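Local coordinates for protein alpha-galactosidase (Umbelopsis vinacea, PDB 3A5V) that probably hydrolyses terminal alpha-linked galactose residues from oligosaccharides and glycoconjugates, as a glycoside hydrolase family 27 alpha-galactosidase built on a beta/alpha barrel, at residues N351-K365 with V385-S397. Numbering follows the deposited sequence.
Sequences NVDSSRSIEVRDLWK and VRLLKFMDSATSS. With NAG (2-acetamido-2-deoxy-beta-D-glucopyranose), chain D; NAG (2-acetamido-2-deoxy-beta-D-glucopyranose), chain B.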
ATOM      1  N   ASN A 351      -1.721  -9.939  37.469  1.00 18.33           N
ATOM      2  CA  ASN A 351      -1.475  -9.213  38.724  1.00 18.71           C
ATOM      3  C   ASN A 351      -2.534  -8.157  39.030  1.00 18.27           C
ATOM      4  O   ASN A 351      -2.230  -6.980  39.185  1.00 18.90           O
ATOM      5  CB  ASN A 351      -0.070  -8.613  38.708  1.00 18.49           C
ATOM      6  CG  ASN A 351       0.983  -9.646  38.319  1.00 21.85           C
ATOM      7  OD1 ASN A 351       1.671  -9.501  37.310  1.00 26.68           O
ATOM      8  ND2 ASN A 351       1.054 -10.727  39.079  1.00 22.99           N
ATOM      9  N   VAL A 352      -3.782  -8.600  39.084  1.00 17.96           N
ATOM     10  CA  VAL A 352      -4.909  -7.708  39.315  1.00 17.45           C
ATOM     11  C   VAL A 352      -5.795  -8.374  40.340  1.00 17.72           C
ATOM     12  O   VAL A 352      -6.128  -9.562  40.227  1.00 17.69           O
ATOM     13  CB  VAL A 352      -5.722  -7.410  38.010  1.00 17.83           C
ATOM     14  CG1 VAL A 352      -6.976  -6.538  38.324  1.00 16.35           C
ATOM     15  CG2 VAL A 352      -4.821  -6.753  36.928  1.00 15.69           C
ATOM     16  N   ASP A 353      -6.148  -7.611  41.360  1.00 17.95           N
ATOM     17  CA  ASP A 353      -7.097  -8.067  42.353  1.00 18.73           C
ATOM     18  C   ASP A 353      -8.486  -7.523  42.024  1.00 18.55           C
ATOM     19  O   ASP A 353      -8.786  -6.338  42.284  1.00 18.29           O
ATOM     20  CB  ASP A 353      -6.633  -7.619  43.743  1.00 19.24           C
ATOM     21  CG  ASP A 353      -7.624  -7.968  44.826  1.00 21.18           C
ATOM     22  OD1 ASP A 353      -8.530  -8.783  44.569  1.00 20.32           O
ATOM     23  OD2 ASP A 353      -7.492  -7.402  45.932  1.00 25.43           O
ATOM     24  N   SER A 354      -9.341  -8.389  41.472  1.00 18.64           N
ATOM     25  CA  SER A 354     -10.685  -7.975  41.049  1.00 19.72           C
ATOM     26  C   SER A 354     -11.602  -7.650  42.220  1.00 19.56           C
ATOM     27  O   SER A 354     -12.596  -6.944  42.048  1.00 20.40           O
ATOM     28  CB  SER A 354     -11.342  -9.001  40.110  1.00 19.58           C
ATOM     29  OG  SER A 354     -11.161 -10.323  40.572  0.60 19.33           O
ATOM     30  N   SER A 355     -11.266  -8.132  43.420  1.00 19.53           N
ATOM     31  CA  SER A 355     -12.084  -7.832  44.613  1.00 19.20           C
ATOM     32  C   SER A 355     -11.713  -6.509  45.292  1.00 19.15           C
ATOM     33  O   SER A 355     -12.358  -6.113  46.253  1.00 19.80           O
ATOM     34  CB  SER A 355     -11.990  -8.960  45.647  1.00 19.47           C
ATOM     35  OG  SER A 355     -10.692  -9.001  46.218  0.50 18.60           O
ATOM     36  N   ARG A 356     -10.682  -5.828  44.795  1.00 19.07           N
ATOM     37  CA  ARG A 356     -10.199  -4.583  45.414  1.00 18.94           C
ATOM     38  C   ARG A 356     -11.273  -3.500  45.367  1.00 18.19           C
ATOM     39  O   ARG A 356     -11.795  -3.179  44.291  1.00 17.78           O
ATOM     40  CB  ARG A 356      -8.913  -4.103  44.724  1.00 19.17           C
ATOM     41  CG  ARG A 356      -8.282  -2.828  45.304  1.00 21.55           C
ATOM     42  CD  ARG A 356      -7.342  -3.088  46.461  1.00 26.02           C
ATOM     43  NE  ARG A 356      -6.387  -4.173  46.206  1.00 28.63           N
ATOM     44  CZ  ARG A 356      -5.116  -4.004  45.848  1.00 29.59           C
ATOM     45  NH1 ARG A 356      -4.619  -2.788  45.693  1.00 31.96           N
ATOM     46  NH2 ARG A 356      -4.332  -5.059  45.655  1.00 28.25           N
ATOM     47  N   SER A 357     -11.604  -2.963  46.540  1.00 17.39           N
ATOM     48  CA  SER A 357     -12.593  -1.885  46.680  1.00 16.95           C
ATOM     49  C   SER A 357     -11.924  -0.557  46.402  1.00 16.26           C
ATOM     50  O   SER A 357     -10.900  -0.232  47.020  1.00 16.09           O
ATOM     51  CB  SER A 357     -13.202  -1.873  48.099  1.00 16.80           C
ATOM     52  OG  SER A 357     -14.075  -0.766  48.251  1.00 16.32           O
ATOM     53  N   ILE A 358     -12.503   0.208  45.473  1.00 15.85           N
ATOM     54  CA  ILE A 358     -11.891   1.444  44.974  1.00 15.40           C
ATOM     55  C   ILE A 358     -12.979   2.499  44.773  1.00 15.04           C
ATOM     56  O   ILE A 358     -14.061   2.193  44.259  1.00 14.72           O
ATOM     57  CB  ILE A 358     -11.121   1.211  43.620  1.00 15.55           C
ATOM     58  CG1 ILE A 358     -10.011   0.161  43.781  1.00 17.03           C
ATOM     59  CG2 ILE A 358     -10.512   2.521  43.071  1.00 14.25           C
ATOM     60  CD1 ILE A 358      -9.457  -0.357  42.437  1.00 15.55           C
ATOM     61  N   GLU A 359     -12.686   3.730  45.193  1.00 15.20           N
ATOM     62  CA  GLU A 359     -13.594   4.848  44.987  1.00 15.50           C
ATOM     63  C   GLU A 359     -13.529   5.318  43.537  1.00 14.78           C
ATOM     64  O   GLU A 359     -12.442   5.502  42.979  1.00 13.90           O
ATOM     65  CB  GLU A 359     -13.254   6.038  45.898  1.00 15.33           C
ATOM     66  CG  GLU A 359     -14.273   7.172  45.741  1.00 15.72           C
ATOM     67  CD  GLU A 359     -13.905   8.483  46.441  1.00 17.92           C
ATOM     68  OE1 GLU A 359     -12.803   8.604  47.006  1.00 19.72           O
ATOM     69  OE2 GLU A 359     -14.745   9.409  46.389  1.00 20.73           O
ATOM     70  N   VAL A 360     -14.703   5.536  42.953  1.00 15.40           N
ATOM     71  CA  VAL A 360     -14.809   5.987  41.566  1.00 15.47           C
ATOM     72  C   VAL A 360     -15.510   7.337  41.549  1.00 15.45           C
ATOM     73  O   VAL A 360     -16.579   7.498  42.158  1.00 16.32           O
ATOM     74  CB  VAL A 360     -15.614   4.984  40.702  1.00 15.53           C
ATOM     75  CG1 VAL A 360     -15.704   5.483  39.235  1.00 15.20           C
ATOM     76  CG2 VAL A 360     -14.974   3.584  40.768  1.00 15.12           C
ATOM     77  N   ARG A 361     -14.906   8.296  40.858  1.00 15.39           N
ATOM     78  CA  ARG A 361     -15.468   9.647  40.739  1.00 15.16           C
ATOM     79  C   ARG A 361     -15.915   9.898  39.296  1.00 15.14           C
ATOM     80  O   ARG A 361     -15.226   9.506  38.347  1.00 14.38           O
ATOM     81  CB  ARG A 361     -14.409  10.673  41.136  1.00 15.03           C
ATOM     82  CG  ARG A 361     -14.854  12.126  41.043  1.00 16.17           C
ATOM     83  CD  ARG A 361     -13.761  13.056  41.574  1.00 16.91           C
ATOM     84  NE  ARG A 361     -14.192  14.462  41.605  1.00 17.79           N
ATOM     85  CZ  ARG A 361     -14.911  15.013  42.585  1.00 20.86           C
ATOM     86  NH1 ARG A 361     -15.327  14.274  43.618  1.00 19.41           N
ATOM     87  NH2 ARG A 361     -15.245  16.302  42.516  1.00 20.34           N
ATOM     88  N   ASP A 362     -17.061  10.554  39.145  1.00 14.63           N
ATOM     89  CA  ASP A 362     -17.552  10.961  37.832  1.00 14.47           C
ATOM     90  C   ASP A 362     -17.040  12.378  37.606  1.00 14.22           C
ATOM     91  O   ASP A 362     -17.440  13.310  38.323  1.00 13.39           O
ATOM     92  CB  ASP A 362     -19.083  10.894  37.783  1.00 14.10           C
ATOM     93  CG  ASP A 362     -19.657  11.194  36.396  1.00 15.46           C
ATOM     94  OD1 ASP A 362     -19.164  12.124  35.700  1.00 14.07           O
ATOM     95  OD2 ASP A 362     -20.624  10.500  36.002  1.00 14.55           O
ATOM     96  N   LEU A 363     -16.153  12.533  36.617  1.00 13.15           N
ATOM     97  CA  LEU A 363     -15.449  13.805  36.395  1.00 13.92           C
ATOM     98  C   LEU A 363     -16.295  14.907  35.762  1.00 14.22           C
ATOM     99  O   LEU A 363     -16.057  16.103  36.006  1.00 14.96           O
ATOM    100  CB  LEU A 363     -14.167  13.582  35.580  1.00 13.99           C
ATOM    101  CG  LEU A 363     -13.118  12.665  36.224  1.00 14.34           C
ATOM    102  CD1 LEU A 363     -11.823  12.791  35.443  1.00 11.96           C
ATOM    103  CD2 LEU A 363     -12.879  12.993  37.730  1.00 14.19           C
ATOM    104  N   TRP A 364     -17.272  14.517  34.948  1.00 14.36           N
ATOM    105  CA  TRP A 364     -18.221  15.489  34.379  1.00 15.33           C
ATOM    106  C   TRP A 364     -19.172  16.028  35.438  1.00 16.49           C
ATOM    107  O   TRP A 364     -19.403  17.240  35.509  1.00 16.08           O
ATOM    108  CB  TRP A 364     -19.016  14.885  33.210  1.00 13.94           C
ATOM    109  CG  TRP A 364     -18.168  14.815  31.953  1.00 13.57           C
ATOM    110  CD1 TRP A 364     -17.774  13.683  31.285  1.00 12.38           C
ATOM    111  CD2 TRP A 364     -17.582  15.923  31.251  1.00 13.14           C
ATOM    112  NE1 TRP A 364     -16.993  14.016  30.207  1.00 11.50           N
ATOM    113  CE2 TRP A 364     -16.859  15.383  30.153  1.00 11.20           C
ATOM    114  CE3 TRP A 364     -17.619  17.321  31.425  1.00 13.30           C
ATOM    115  CZ2 TRP A 364     -16.158  16.186  29.237  1.00 12.12           C
ATOM    116  CZ3 TRP A 364     -16.913  18.131  30.510  1.00 13.16           C
ATOM    117  CH2 TRP A 364     -16.194  17.557  29.428  1.00 13.74           C
ATOM    118  N   LYS A 365     -19.721  15.119  36.242  1.00 17.48           N
ATOM    119  CA  LYS A 365     -20.649  15.480  37.325  1.00 19.20           C
ATOM    120  C   LYS A 365     -19.898  16.082  38.503  1.00 19.86           C
ATOM    121  O   LYS A 365     -20.488  16.812  39.322  1.00 20.93           O
ATOM    122  CB  LYS A 365     -21.489  14.260  37.742  1.00 18.58           C
ATOM    123  CG  LYS A 365     -22.458  13.818  36.646  1.00 19.65           C
ATOM    124  CD  LYS A 365     -23.137  12.449  36.884  1.00 20.74           C
ATOM    125  CE  LYS A 365     -23.380  11.722  35.535  1.00 22.11           C
ATOM    126  NZ  LYS A 365     -24.399  12.371  34.661  1.00 26.35           N
ATOM    127  N   VAL A 385     -20.656   9.378  26.631  1.00 10.44           N
ATOM    128  CA  VAL A 385     -19.576   8.857  27.479  1.00 10.98           C
ATOM    129  C   VAL A 385     -19.929   8.963  28.955  1.00 11.41           C
ATOM    130  O   VAL A 385     -20.740   9.805  29.343  1.00 12.29           O
ATOM    131  CB  VAL A 385     -18.202   9.605  27.257  1.00 10.87           C
ATOM    132  CG1 VAL A 385     -17.558   9.212  25.891  1.00  9.39           C
ATOM    133  CG2 VAL A 385     -18.359  11.151  27.423  1.00 10.96           C
ATOM    134  N   ARG A 386     -19.326   8.093  29.762  1.00 11.81           N
ATOM    135  CA  ARG A 386     -19.136   8.378  31.184  1.00 12.10           C
ATOM    136  C   ARG A 386     -17.625   8.393  31.406  1.00 11.96           C
ATOM    137  O   ARG A 386     -16.926   7.466  30.984  1.00 11.49           O
ATOM    138  CB  ARG A 386     -19.821   7.343  32.099  1.00 12.05           C
ATOM    139  CG  ARG A 386     -21.366   7.306  31.977  1.00 11.34           C
ATOM    140  CD  ARG A 386     -22.038   8.605  32.469  1.00 12.40           C
ATOM    141  NE  ARG A 386     -21.905   8.801  33.918  1.00 10.77           N
ATOM    142  CZ  ARG A 386     -22.681   8.217  34.836  1.00 12.60           C
ATOM    143  NH1 ARG A 386     -23.660   7.386  34.467  1.00 12.12           N
ATOM    144  NH2 ARG A 386     -22.475   8.467  36.128  1.00 12.62           N
ATOM    145  N   LEU A 387     -17.147   9.455  32.044  1.00 11.57           N
ATOM    146  CA  LEU A 387     -15.727   9.690  32.264  1.00 11.15           C
ATOM    147  C   LEU A 387     -15.453   9.528  33.754  1.00 11.71           C
ATOM    148  O   LEU A 387     -15.970  10.311  34.577  1.00 12.28           O
ATOM    149  CB  LEU A 387     -15.338  11.112  31.808  1.00 10.60           C
ATOM    150  CG  LEU A 387     -13.919  11.576  32.181  1.00 11.31           C
ATOM    151  CD1 LEU A 387     -12.855  10.650  31.593  1.00  9.23           C
ATOM    152  CD2 LEU A 387     -13.664  13.023  31.760  1.00 10.83           C
ATOM    153  N   LEU A 388     -14.640   8.527  34.092  1.00 10.80           N
ATOM    154  CA  LEU A 388     -14.451   8.119  35.478  1.00 11.70           C
ATOM    155  C   LEU A 388     -13.005   8.231  35.885  1.00 12.48           C
ATOM    156  O   LEU A 388     -12.093   7.991  35.064  1.00 12.60           O
ATOM    157  CB  LEU A 388     -14.892   6.652  35.688  1.00 11.90           C
ATOM    158  CG  LEU A 388     -16.267   6.258  35.128  1.00 11.90           C
ATOM    159  CD1 LEU A 388     -16.476   4.737  35.247  1.00  8.48           C
ATOM    160  CD2 LEU A 388     -17.399   7.045  35.820  1.00 11.06           C
ATOM    161  N   LYS A 389     -12.795   8.580  37.154  1.00 12.86           N
ATOM    162  CA  LYS A 389     -11.481   8.453  37.771  1.00 13.54           C
ATOM    163  C   LYS A 389     -11.527   7.471  38.939  1.00 13.59           C
ATOM    164  O   LYS A 389     -12.316   7.636  39.876  1.00 13.56           O
ATOM    165  CB  LYS A 389     -10.962   9.819  38.246  1.00 13.85           C
ATOM    166  CG  LYS A 389      -9.533   9.757  38.826  1.00 14.15           C
ATOM    167  CD  LYS A 389      -9.115  11.123  39.349  1.00 14.83           C
ATOM    168  CE  LYS A 389      -7.732  11.086  39.999  1.00 15.34           C
ATOM    169  NZ  LYS A 389      -7.377  12.450  40.456  1.00 14.69           N
ATOM    170  N   PHE A 390     -10.674   6.452  38.859  1.00 14.00           N
ATOM    171  CA  PHE A 390     -10.497   5.475  39.935  1.00 14.19           C
ATOM    172  C   PHE A 390      -9.418   6.017  40.848  1.00 14.75           C
ATOM    173  O   PHE A 390      -8.318   6.336  40.380  1.00 14.41           O
ATOM    174  CB  PHE A 390     -10.091   4.105  39.362  1.00 13.59           C
ATOM    175  CG  PHE A 390     -11.257   3.299  38.816  1.00 13.12           C
ATOM    176  CD1 PHE A 390     -11.991   3.754  37.723  1.00 13.77           C
ATOM    177  CD2 PHE A 390     -11.606   2.088  39.402  1.00 12.80           C
ATOM    178  CE1 PHE A 390     -13.096   3.009  37.214  1.00 14.51           C
ATOM    179  CE2 PHE A 390     -12.680   1.333  38.916  1.00 15.66           C
ATOM    180  CZ  PHE A 390     -13.440   1.797  37.820  1.00 13.71           C
ATOM    181  N   MET A 391      -9.731   6.132  42.139  1.00 15.54           N
ATOM    182  CA  MET A 391      -8.854   6.833  43.085  1.00 16.65           C
ATOM    183  C   MET A 391      -7.710   5.959  43.599  1.00 17.49           C
ATOM    184  O   MET A 391      -6.830   6.416  44.322  1.00 17.36           O
ATOM    185  CB  MET A 391      -9.673   7.434  44.239  1.00 17.22           C
ATOM    186  CG  MET A 391     -10.749   8.403  43.780  1.00 19.13           C
ATOM    187  SD  MET A 391     -10.123   9.859  42.893  1.00 23.75           S
ATOM    188  CE  MET A 391      -9.414  10.760  44.261  1.00 27.05           C
ATOM    189  N   ASP A 392      -7.724   4.696  43.182  1.00 17.81           N
ATOM    190  CA  ASP A 392      -6.654   3.765  43.478  1.00 18.54           C
ATOM    191  C   ASP A 392      -6.626   2.724  42.355  1.00 18.19           C
ATOM    192  O   ASP A 392      -7.460   2.752  41.436  1.00 17.74           O
ATOM    193  CB  ASP A 392      -6.874   3.097  44.850  1.00 19.09           C
ATOM    194  CG  ASP A 392      -5.552   2.674  45.540  1.00 23.13           C
ATOM    195  OD1 ASP A 392      -4.540   2.407  44.853  1.00 24.60           O
ATOM    196  OD2 ASP A 392      -5.524   2.623  46.787  1.00 28.84           O
ATOM    197  N   SER A 393      -5.654   1.825  42.433  1.00 17.99           N
ATOM    198  CA  SER A 393      -5.431   0.797  41.426  1.00 18.15           C
ATOM    199  C   SER A 393      -5.725  -0.584  42.006  1.00 18.15           C
ATOM    200  O   SER A 393      -5.503  -0.824  43.194  1.00 18.27           O
ATOM    201  CB  SER A 393      -3.969   0.849  40.983  1.00 17.54           C
ATOM    202  OG  SER A 393      -3.669  -0.217  40.107  1.00 19.40           O
ATOM    203  N   ALA A 394      -6.207  -1.492  41.165  1.00 18.10           N
ATOM    204  CA  ALA A 394      -6.344  -2.906  41.554  1.00 18.23           C
ATOM    205  C   ALA A 394      -5.082  -3.739  41.296  1.00 18.75           C
ATOM    206  O   ALA A 394      -5.073  -4.939  41.551  1.00 18.24           O
ATOM    207  CB  ALA A 394      -7.558  -3.547  40.870  1.00 17.94           C
ATOM    208  N   THR A 395      -4.017  -3.108  40.811  1.00 20.29           N
ATOM    209  CA  THR A 395      -2.807  -3.840  40.423  1.00 22.54           C
ATOM    210  C   THR A 395      -2.093  -4.383  41.677  1.00 24.68           C
ATOM    211  O   THR A 395      -1.938  -3.659  42.660  1.00 24.18           O
ATOM    212  CB  THR A 395      -1.856  -2.968  39.556  1.00 22.34           C
ATOM    213  OG1 THR A 395      -2.500  -2.666  38.294  1.00 23.00           O
ATOM    214  CG2 THR A 395      -0.522  -3.689  39.283  1.00 21.67           C
ATOM    215  N   SER A 396      -1.714  -5.661  41.631  1.00 27.10           N
ATOM    216  CA  SER A 396      -0.954  -6.319  42.693  1.00 30.38           C
ATOM    217  C   SER A 396       0.535  -6.257  42.375  1.00 32.34           C
ATOM    218  O   SER A 396       0.948  -6.459  41.225  1.00 33.13           O
ATOM    219  CB  SER A 396      -1.361  -7.796  42.812  1.00 30.19           C
ATOM    220  OG  SER A 396      -2.672  -7.975  43.343  1.00 32.68           O
ATOM    221  N   SER A 397       1.350  -6.009  43.396  1.00 35.04           N
ATOM    222  CA  SER A 397       2.815  -6.130  43.267  1.00 36.78           C
ATOM    223  C   SER A 397       3.261  -7.482  42.687  1.00 37.52           C
ATOM    224  O   SER A 397       2.668  -8.548  42.923  1.00 38.07           O
ATOM    225  CB  SER A 397       3.486  -5.896  44.620  1.00 37.04           C
ATOM    226  OG  SER A 397       3.205  -4.582  45.080  1.00 39.57           O
ATOM    227  OXT SER A 397       4.244  -7.536  41.940  1.00 38.53           O
TER
HETATM  228  C1  NAG D   1     -12.713   2.846  49.090  1.00 21.34           C
HETATM  229  C2  NAG D   1     -12.195   1.930  50.214  1.00 23.11           C
HETATM  230  C3  NAG D   1     -10.891   2.473  50.807  1.00 24.14           C
HETATM  231  C4  NAG D   1      -9.864   2.734  49.704  1.00 23.09           C
HETATM  232  C5  NAG D   1     -10.496   3.562  48.570  1.00 20.48           C
HETATM  233  C6  NAG D   1      -9.516   3.737  47.405  1.00 18.47           C
HETATM  234  C7  NAG D   1     -13.576   0.551  51.674  1.00 27.09           C
HETATM  235  C8  NAG D   1     -14.758   0.497  52.604  1.00 27.88           C
HETATM  236  N2  NAG D   1     -13.196   1.758  51.258  1.00 25.17           N
HETATM  237  O3  NAG D   1     -10.360   1.556  51.741  1.00 26.17           O
HETATM  238  O4  NAG D   1      -8.775   3.470  50.229  1.00 27.34           O
HETATM  239  O5  NAG D   1     -11.685   2.961  48.117  1.00 19.76           O
HETATM  240  O6  NAG D   1     -10.044   4.623  46.447  1.00 18.16           O
HETATM  241  O7  NAG D   1     -12.991  -0.493  51.349  1.00 28.67           O
HETATM  242  C1  NAG B   2      -7.554   2.704  50.287  1.00 31.63           C
HETATM  243  C2  NAG B   2      -6.345   3.646  50.320  1.00 33.93           C
HETATM  244  C3  NAG B   2      -5.029   2.900  50.560  1.00 37.70           C
HETATM  245  C4  NAG B   2      -5.137   1.792  51.621  1.00 40.81           C
HETATM  246  C5  NAG B   2      -6.441   0.992  51.472  1.00 39.67           C
HETATM  247  C6  NAG B   2      -6.642  -0.023  52.600  1.00 39.78           C
HETATM  248  C7  NAG B   2      -6.569   5.675  48.966  1.00 30.14           C
HETATM  249  C8  NAG B   2      -6.366   6.302  47.613  1.00 30.22           C
HETATM  250  N2  NAG B   2      -6.199   4.404  49.086  1.00 31.18           N
HETATM  251  O3  NAG B   2      -4.041   3.851  50.917  1.00 37.70           O
HETATM  252  O4  NAG B   2      -4.034   0.916  51.491  1.00 47.47           O
HETATM  253  O5  NAG B   2      -7.554   1.875  51.430  1.00 35.06           O
HETATM  254  O6  NAG B   2      -7.069   0.642  53.777  1.00 41.05           O
HETATM  255  O7  NAG B   2      -7.068   6.332  49.878  1.00 29.68           O
HETATM  256  O   HOH W   1     -19.341  11.136  33.114  1.00 11.45           O
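V360 and F390 lie side by side as a non-hydrogen-bonded antiparallel pair, and V360 CG2 sits over the centre of the F390 ring, 3.7 Å from its centroid and 13° off the normal, a CH-pi contact. The other methyl, CG1, is anti to the backbone N (chi1 -180°) and meets L388 CB at 3.8 Å. Strands 358-362 and 384-390 are adjacent and antiparallel in the C-terminal beta-sandwich domain, where W341 meets F390 edge-to-face. R361 and K389 exchange backbone hydrogen bonds; their side chains leave from the opposite face, R361 to a salt bridge with E289 and K389 to a bound polyether. On this face L363 CD2 packs on K389 CB at 3.7 Å, and W364 CD1 touches L387 CB at 3.6 Å, next to helix 288-294.

R386, bent at chi2 and chi3, brings NE and NH2 side-on to one oxygen, D362 OD2, with NH2 at 2.8 Å and the carboxylate and guanidinium planes 27° apart. D362 OD1 accepts from K365 N at 3.1 Å in an Asx motif and takes a water that also binds L387 N. With an alanine here in place of the aspartate, R386 would probably be left without its carboxylate mate and K365 N without its side-chain acceptor. K365 CE lies over the guanidinium face, and K365 NZ comes 4.4 Å from R386 NE, so D362 probably also eases their repulsion.

At the other end, E359 N donates to O6 of the chain D NAG, and just past strand 384-390 D392 OD2 accepts from N2 of the chain B NAG. One contact thus combines an apolar face, a mixed face of leucines and charged side chains, and a buried carboxylate whose oxygens divide the work: OD2 probably offsets the arginine's charge, while OD1 fixes the turn.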